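Long-range contact in phospholipase C-beta (PLC-beta) (Sepia officinalis, PDB 3QR0), which is a multidomain phospholipase C of the beta family, built from PH, EF-hand, TIM-barrel and C2 domains, with a calcium ion bound in the barrel: residues Q151-L162 against F213-Y222. Residues are numbered along the deposited sequence; the frame is centred on the assembly and turned at random.
Sequences QLGEWEKLYFRL and FDFDTFFKFY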
ATOM      1  N   GLN A 151      10.724  -7.711  12.087  1.00 25.05           N
ATOM      2  CA  GLN A 151      12.029  -8.176  11.615  1.00 25.39           C
ATOM      3  C   GLN A 151      12.336  -9.646  11.925  1.00 25.43           C
ATOM      4  O   GLN A 151      12.957 -10.321  11.097  1.00 25.36           O
ATOM      5  CB  GLN A 151      13.150  -7.289  12.154  1.00 26.11           C
ATOM      6  CG  GLN A 151      14.456  -7.445  11.394  1.00 27.83           C
ATOM      7  CD  GLN A 151      15.540  -6.536  11.921  1.00 30.55           C
ATOM      8  OE1 GLN A 151      16.564  -7.001  12.434  1.00 34.19           O
ATOM      9  NE2 GLN A 151      15.322  -5.229  11.810  1.00 30.03           N
ATOM     10  N   LEU A 152      11.916 -10.144  13.091  1.00 25.18           N
ATOM     11  CA  LEU A 152      12.101 -11.568  13.426  1.00 25.37           C
ATOM     12  C   LEU A 152      11.362 -12.471  12.435  1.00 25.20           C
ATOM     13  O   LEU A 152      11.867 -13.525  12.051  1.00 25.48           O
ATOM     14  CB  LEU A 152      11.635 -11.882  14.851  1.00 25.48           C
ATOM     15  CG  LEU A 152      11.953 -13.292  15.368  1.00 26.25           C
ATOM     16  CD1 LEU A 152      13.457 -13.476  15.557  1.00 26.54           C
ATOM     17  CD2 LEU A 152      11.214 -13.570  16.678  1.00 25.78           C
ATOM     18  N   GLY A 153      10.164 -12.056  12.031  1.00 24.65           N
ATOM     19  CA  GLY A 153       9.426 -12.748  10.978  1.00 24.37           C
ATOM     20  C   GLY A 153      10.161 -12.762   9.648  1.00 24.22           C
ATOM     21  O   GLY A 153      10.109 -13.757   8.916  1.00 24.25           O
ATOM     22  N   GLU A 154      10.843 -11.665   9.323  1.00 24.11           N
ATOM     23  CA  GLU A 154      11.645 -11.604   8.101  1.00 24.40           C
ATOM     24  C   GLU A 154      12.898 -12.466   8.208  1.00 24.47           C
ATOM     25  O   GLU A 154      13.378 -12.994   7.205  1.00 24.24           O
ATOM     26  CB  GLU A 154      12.027 -10.166   7.747  1.00 24.65           C
ATOM     27  CG  GLU A 154      10.866  -9.324   7.228  1.00 26.17           C
ATOM     28  CD  GLU A 154      10.366  -9.751   5.840  1.00 29.09           C
ATOM     29  OE1 GLU A 154      11.014 -10.582   5.164  1.00 31.31           O
ATOM     30  OE2 GLU A 154       9.300  -9.249   5.430  1.00 31.82           O
ATOM     31  N   TRP A 155      13.422 -12.594   9.424  1.00 24.42           N
ATOM     32  CA  TRP A 155      14.557 -13.465   9.683  1.00 24.65           C
ATOM     33  C   TRP A 155      14.121 -14.919   9.499  1.00 25.06           C
ATOM     34  O   TRP A 155      14.862 -15.722   8.935  1.00 24.98           O
ATOM     35  CB  TRP A 155      15.094 -13.227  11.093  1.00 24.85           C
ATOM     36  CG  TRP A 155      16.478 -13.742  11.319  1.00 25.04           C
ATOM     37  CD1 TRP A 155      16.863 -14.679  12.232  1.00 25.21           C
ATOM     38  CD2 TRP A 155      17.663 -13.343  10.626  1.00 24.54           C
ATOM     39  NE1 TRP A 155      18.218 -14.891  12.149  1.00 26.39           N
ATOM     40  CE2 TRP A 155      18.734 -14.085  11.171  1.00 25.46           C
ATOM     41  CE3 TRP A 155      17.925 -12.435   9.593  1.00 24.24           C
ATOM     42  CZ2 TRP A 155      20.047 -13.946  10.722  1.00 26.24           C
ATOM     43  CZ3 TRP A 155      19.233 -12.292   9.149  1.00 25.04           C
ATOM     44  CH2 TRP A 155      20.278 -13.048   9.716  1.00 26.15           C
ATOM     45  N   GLU A 156      12.915 -15.240   9.965  1.00 24.99           N
ATOM     46  CA  GLU A 156      12.334 -16.568   9.784  1.00 25.92           C
ATOM     47  C   GLU A 156      12.055 -16.883   8.302  1.00 25.63           C
ATOM     48  O   GLU A 156      12.231 -18.018   7.867  1.00 25.92           O
ATOM     49  CB  GLU A 156      11.051 -16.711  10.612  1.00 26.04           C
ATOM     50  CG  GLU A 156      10.503 -18.129  10.671  1.00 27.81           C
ATOM     51  CD  GLU A 156       9.165 -18.220  11.387  1.00 29.98           C
ATOM     52  OE1 GLU A 156       8.303 -17.338  11.181  1.00 31.68           O
ATOM     53  OE2 GLU A 156       8.968 -19.188  12.143  1.00 32.47           O
ATOM     54  N   LYS A 157      11.621 -15.884   7.540  1.00 25.27           N
ATOM     55  CA  LYS A 157      11.467 -16.022   6.085  1.00 25.27           C
ATOM     56  C   LYS A 157      12.782 -16.435   5.415  1.00 25.63           C
ATOM     57  O   LYS A 157      12.812 -17.365   4.600  1.00 25.92           O
ATOM     58  CB  LYS A 157      10.962 -14.714   5.475  1.00 24.73           C
ATOM     59  CG  LYS A 157      10.890 -14.710   3.958  1.00 24.76           C
ATOM     60  CD  LYS A 157       9.992 -13.593   3.445  1.00 25.09           C
ATOM     61  CE  LYS A 157      10.098 -13.449   1.932  1.00 25.44           C
ATOM     62  NZ  LYS A 157       9.119 -12.457   1.397  1.00 25.26           N
ATOM     63  N   LEU A 158      13.863 -15.745   5.770  1.00 25.51           N
ATOM     64  CA  LEU A 158      15.197 -16.100   5.298  1.00 25.85           C
ATOM     65  C   LEU A 158      15.562 -17.521   5.728  1.00 26.65           C
ATOM     66  O   LEU A 158      16.138 -18.285   4.942  1.00 26.98           O
ATOM     67  CB  LEU A 158      16.238 -15.104   5.827  1.00 25.92           C
ATOM     68  CG  LEU A 158      17.706 -15.365   5.488  1.00 25.88           C
ATOM     69  CD1 LEU A 158      17.914 -15.403   3.978  1.00 26.61           C
ATOM     70  CD2 LEU A 158      18.596 -14.313   6.127  1.00 26.17           C
ATOM     71  N   TYR A 159      15.234 -17.869   6.974  1.00 26.69           N
ATOM     72  CA  TYR A 159      15.481 -19.217   7.491  1.00 27.39           C
ATOM     73  C   TYR A 159      14.776 -20.269   6.635  1.00 27.76           C
ATOM     74  O   TYR A 159      15.365 -21.297   6.293  1.00 28.11           O
ATOM     75  CB  TYR A 159      15.029 -19.344   8.955  1.00 27.53           C
ATOM     76  CG  TYR A 159      15.149 -20.746   9.509  1.00 27.86           C
ATOM     77  CD1 TYR A 159      16.357 -21.211  10.008  1.00 29.22           C
ATOM     78  CD2 TYR A 159      14.057 -21.612   9.518  1.00 28.91           C
ATOM     79  CE1 TYR A 159      16.480 -22.506  10.509  1.00 30.28           C
ATOM     80  CE2 TYR A 159      14.167 -22.911  10.020  1.00 29.52           C
ATOM     81  CZ  TYR A 159      15.382 -23.347  10.513  1.00 30.35           C
ATOM     82  OH  TYR A 159      15.509 -24.621  11.009  1.00 32.26           O
ATOM     83  N   PHE A 160      13.516 -20.015   6.296  1.00 27.53           N
ATOM     84  CA  PHE A 160      12.759 -20.961   5.474  1.00 27.98           C
ATOM     85  C   PHE A 160      13.248 -21.013   4.031  1.00 28.21           C
ATOM     86  O   PHE A 160      13.181 -22.070   3.393  1.00 28.90           O
ATOM     87  CB  PHE A 160      11.259 -20.688   5.547  1.00 27.63           C
ATOM     88  CG  PHE A 160      10.592 -21.386   6.689  1.00 28.07           C
ATOM     89  CD1 PHE A 160      10.513 -20.784   7.940  1.00 27.91           C
ATOM     90  CD2 PHE A 160      10.083 -22.667   6.531  1.00 28.95           C
ATOM     91  CE1 PHE A 160       9.909 -21.434   9.008  1.00 28.41           C
ATOM     92  CE2 PHE A 160       9.472 -23.324   7.598  1.00 29.99           C
ATOM     93  CZ  PHE A 160       9.390 -22.705   8.838  1.00 29.68           C
ATOM     94  N   ARG A 161      13.763 -19.897   3.523  1.00 27.89           N
ATOM     95  CA  ARG A 161      14.409 -19.915   2.222  1.00 28.56           C
ATOM     96  C   ARG A 161      15.614 -20.859   2.260  1.00 29.51           C
ATOM     97  O   ARG A 161      15.769 -21.721   1.389  1.00 29.69           O
ATOM     98  CB  ARG A 161      14.858 -18.524   1.781  1.00 28.20           C
ATOM     99  CG  ARG A 161      15.218 -18.507   0.312  1.00 28.92           C
ATOM    100  CD  ARG A 161      15.901 -17.248  -0.134  1.00 29.16           C
ATOM    101  NE  ARG A 161      16.680 -17.489  -1.350  1.00 29.73           N
ATOM    102  CZ  ARG A 161      17.119 -16.547  -2.180  1.00 29.97           C
ATOM    103  NH1 ARG A 161      16.852 -15.263  -1.961  1.00 29.57           N
ATOM    104  NH2 ARG A 161      17.824 -16.898  -3.247  1.00 31.36           N
ATOM    105  N   LEU A 162      16.449 -20.701   3.282  1.00 29.93           N
ATOM    106  CA  LEU A 162      17.665 -21.498   3.413  1.00 30.99           C
ATOM    107  C   LEU A 162      17.404 -22.997   3.594  1.00 31.82           C
ATOM    108  O   LEU A 162      18.158 -23.821   3.069  1.00 32.44           O
ATOM    109  CB  LEU A 162      18.528 -20.971   4.565  1.00 31.03           C
ATOM    110  CG  LEU A 162      19.168 -19.604   4.301  1.00 30.59           C
ATOM    111  CD1 LEU A 162      19.833 -19.078   5.557  1.00 30.15           C
ATOM    112  CD2 LEU A 162      20.179 -19.678   3.153  1.00 30.73           C
ATOM    113  N   PHE A 213      20.826 -26.947  12.078  1.00 41.70           N
ATOM    114  CA  PHE A 213      20.357 -25.659  11.570  1.00 40.18           C
ATOM    115  C   PHE A 213      18.919 -25.376  12.026  1.00 39.18           C
ATOM    116  O   PHE A 213      17.996 -25.313  11.217  1.00 38.62           O
ATOM    117  CB  PHE A 213      20.464 -25.650  10.042  1.00 39.92           C
ATOM    118  CG  PHE A 213      20.510 -24.275   9.434  1.00 38.97           C
ATOM    119  CD1 PHE A 213      21.700 -23.560   9.395  1.00 38.88           C
ATOM    120  CD2 PHE A 213      19.374 -23.707   8.878  1.00 37.76           C
ATOM    121  CE1 PHE A 213      21.752 -22.294   8.819  1.00 38.12           C
ATOM    122  CE2 PHE A 213      19.420 -22.441   8.306  1.00 37.12           C
ATOM    123  CZ  PHE A 213      20.612 -21.738   8.277  1.00 36.76           C
ATOM    124  N   ASP A 214      18.745 -25.213  13.337  1.00 38.61           N
ATOM    125  CA  ASP A 214      17.450 -24.839  13.918  1.00 37.69           C
ATOM    126  C   ASP A 214      17.299 -23.317  13.967  1.00 36.26           C
ATOM    127  O   ASP A 214      18.291 -22.591  13.955  1.00 35.71           O
ATOM    128  CB  ASP A 214      17.307 -25.420  15.331  1.00 38.47           C
ATOM    129  CG  ASP A 214      18.391 -24.934  16.276  1.00 39.35           C
ATOM    130  OD1 ASP A 214      19.533 -25.440  16.191  1.00 41.65           O
ATOM    131  OD2 ASP A 214      18.107 -24.042  17.097  1.00 40.29           O
ATOM    132  N   PHE A 215      16.059 -22.837  14.044  1.00 35.13           N
ATOM    133  CA  PHE A 215      15.809 -21.393  14.020  1.00 34.18           C
ATOM    134  C   PHE A 215      16.426 -20.640  15.206  1.00 34.05           C
ATOM    135  O   PHE A 215      16.942 -19.534  15.035  1.00 33.56           O
ATOM    136  CB  PHE A 215      14.311 -21.073  13.934  1.00 33.43           C
ATOM    137  CG  PHE A 215      14.025 -19.601  13.865  1.00 32.87           C
ATOM    138  CD1 PHE A 215      14.352 -18.873  12.728  1.00 32.32           C
ATOM    139  CD2 PHE A 215      13.467 -18.930  14.947  1.00 33.10           C
ATOM    140  CE1 PHE A 215      14.112 -17.503  12.662  1.00 31.53           C
ATOM    141  CE2 PHE A 215      13.223 -17.562  14.888  1.00 32.69           C
ATOM    142  CZ  PHE A 215      13.545 -16.849  13.741  1.00 31.39           C
ATOM    143  N   ASP A 216      16.378 -21.221  16.401  1.00 34.28           N
ATOM    144  CA  ASP A 216      16.900 -20.520  17.579  1.00 34.50           C
ATOM    145  C   ASP A 216      18.411 -20.317  17.494  1.00 34.30           C
ATOM    146  O   ASP A 216      18.923 -19.283  17.918  1.00 33.99           O
ATOM    147  CB  ASP A 216      16.496 -21.230  18.875  1.00 35.36           C
ATOM    148  CG  ASP A 216      15.024 -21.032  19.212  1.00 35.89           C
ATOM    149  OD1 ASP A 216      14.382 -20.144  18.613  1.00 36.97           O
ATOM    150  OD2 ASP A 216      14.504 -21.764  20.083  1.00 39.09           O
ATOM    151  N   THR A 217      19.114 -21.288  16.921  1.00 34.33           N
ATOM    152  CA  THR A 217      20.538 -21.126  16.628  1.00 34.53           C
ATOM    153  C   THR A 217      20.738 -20.132  15.481  1.00 33.56           C
ATOM    154  O   THR A 217      21.712 -19.374  15.474  1.00 33.93           O
ATOM    155  CB  THR A 217      21.192 -22.469  16.278  1.00 35.27           C
ATOM    156  OG1 THR A 217      20.879 -23.423  17.300  1.00 36.14           O
ATOM    157  CG2 THR A 217      22.702 -22.321  16.166  1.00 35.88           C
ATOM    158  N   PHE A 218      19.819 -20.130  14.516  1.00 32.36           N
ATOM    159  CA  PHE A 218      19.832 -19.115  13.457  1.00 31.46           C
ATOM    160  C   PHE A 218      19.666 -17.701  14.035  1.00 30.95           C
ATOM    161  O   PHE A 218      20.260 -16.753  13.520  1.00 30.57           O
ATOM    162  CB  PHE A 218      18.758 -19.397  12.394  1.00 30.76           C
ATOM    163  CG  PHE A 218      18.932 -18.600  11.119  1.00 29.92           C
ATOM    164  CD1 PHE A 218      20.098 -18.709  10.369  1.00 30.09           C
ATOM    165  CD2 PHE A 218      17.930 -17.756  10.665  1.00 28.15           C
ATOM    166  CE1 PHE A 218      20.264 -17.979   9.189  1.00 29.30           C
ATOM    167  CE2 PHE A 218      18.087 -17.025   9.482  1.00 27.85           C
ATOM    168  CZ  PHE A 218      19.254 -17.135   8.749  1.00 28.35           C
ATOM    169  N   PHE A 219      18.879 -17.554  15.101  1.00 30.72           N
ATOM    170  CA  PHE A 219      18.787 -16.259  15.787  1.00 30.66           C
ATOM    171  C   PHE A 219      20.095 -15.913  16.500  1.00 31.37           C
ATOM    172  O   PHE A 219      20.500 -14.755  16.521  1.00 31.19           O
ATOM    173  CB  PHE A 219      17.623 -16.203  16.781  1.00 30.39           C
ATOM    174  CG  PHE A 219      17.421 -14.837  17.379  1.00 30.65           C
ATOM    175  CD1 PHE A 219      16.871 -13.811  16.621  1.00 29.41           C
ATOM    176  CD2 PHE A 219      17.820 -14.565  18.686  1.00 31.17           C
ATOM    177  CE1 PHE A 219      16.693 -12.537  17.160  1.00 30.26           C
ATOM    178  CE2 PHE A 219      17.647 -13.286  19.235  1.00 31.26           C
ATOM    179  CZ  PHE A 219      17.084 -12.275  18.467  1.00 30.52           C
ATOM    180  N   LYS A 220      20.756 -16.914  17.074  1.00 32.48           N
ATOM    181  CA  LYS A 220      22.080 -16.714  17.677  1.00 33.46           C
ATOM    182  C   LYS A 220      23.093 -16.243  16.610  1.00 33.37           C
ATOM    183  O   LYS A 220      24.018 -15.493  16.907  1.00 33.51           O
ATOM    184  CB  LYS A 220      22.562 -18.000  18.370  1.00 34.58           C
ATOM    185  CG  LYS A 220      23.538 -17.764  19.520  1.00 36.93           C
ATOM    186  CD  LYS A 220      23.984 -19.074  20.182  1.00 39.63           C
ATOM    187  CE  LYS A 220      25.224 -18.856  21.045  1.00 41.72           C
ATOM    188  NZ  LYS A 220      25.729 -20.114  21.676  1.00 43.66           N
ATOM    189  N   PHE A 221      22.898 -16.675  15.363  1.00 32.85           N
ATOM    190  CA  PHE A 221      23.693 -16.179  14.234  1.00 32.60           C
ATOM    191  C   PHE A 221      23.443 -14.684  14.001  1.00 31.96           C
ATOM    192  O   PHE A 221      24.390 -13.927  13.798  1.00 32.00           O
ATOM    193  CB  PHE A 221      23.404 -17.014  12.976  1.00 32.45           C
ATOM    194  CG  PHE A 221      23.900 -16.402  11.689  1.00 32.35           C
ATOM    195  CD1 PHE A 221      25.251 -16.164  11.489  1.00 33.06           C
ATOM    196  CD2 PHE A 221      23.015 -16.113  10.660  1.00 31.28           C
ATOM    197  CE1 PHE A 221      25.706 -15.620  10.291  1.00 33.23           C
ATOM    198  CE2 PHE A 221      23.461 -15.571   9.464  1.00 31.83           C
ATOM    199  CZ  PHE A 221      24.809 -15.324   9.279  1.00 33.13           C
ATOM    200  N   TYR A 222      22.178 -14.266  14.048  1.00 31.15           N
ATOM    201  CA  TYR A 222      21.821 -12.840  13.997  1.00 30.95           C
ATOM    202  C   TYR A 222      22.562 -12.057  15.085  1.00 31.55           C
ATOM    203  O   TYR A 222      23.145 -11.011  14.809  1.00 31.12           O
ATOM    204  CB  TYR A 222      20.303 -12.639  14.160  1.00 30.25           C
ATOM    205  CG  TYR A 222      19.849 -11.190  14.093  1.00 29.86           C
ATOM    206  CD1 TYR A 222      19.329 -10.657  12.922  1.00 29.49           C
ATOM    207  CD2 TYR A 222      19.930 -10.357  15.210  1.00 30.06           C
ATOM    208  CE1 TYR A 222      18.911  -9.331  12.856  1.00 29.18           C
ATOM    209  CE2 TYR A 222      19.520  -9.030  15.154  1.00 29.53           C
ATOM    210  CZ  TYR A 222      19.010  -8.522  13.973  1.00 29.41           C
ATOM    211  OH  TYR A 222      18.602  -7.211  13.901  1.00 28.23           O
TER
HETATM  212  O   HOH W   1      13.871 -24.966  14.009  1.00 23.87           O
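The indole of W155 is sandwiched between F218 and Y222, one ring on each face. On one side F218 lies almost flat in an offset stack, its ring centre 4.3 Å from that of the five-membered ring and the planes 17° apart; on the other, Y222 turns an edge onto the six-membered ring, with CD1 over the middle of the indole. The CG of W155 stands anti to the backbone N (chi1 -162°), which sends the ring across to the second helix, where NE1 donates in its own plane to F218 O at 3.1 Å. That carbonyl is met from above its plane and takes Y222 N of its own helix from the opposite face. Beyond the sandwich, Y222 OH gives a short 2.5 Å bond to Q151 OE1, and R228 is a further partner of the hydroxyl.

One turn on, Y159 OH donates to F213 O at 2.6 Å, on a lone pair in the carbonyl plane, just ahead of the helix that D214 N-caps through T217 N. Over the Y159 face comes F215, CB near the ring normal and the ring edge-on, its far end, CZ, touching L152 CD1 and E156 CB. Knobs-into-holes packing of W155, F215 and F218 thus joins the helical segments 151-162 and 215-222, whose axes cross at 115°, through an aromatic cluster in the helical core of the EF-hand domain.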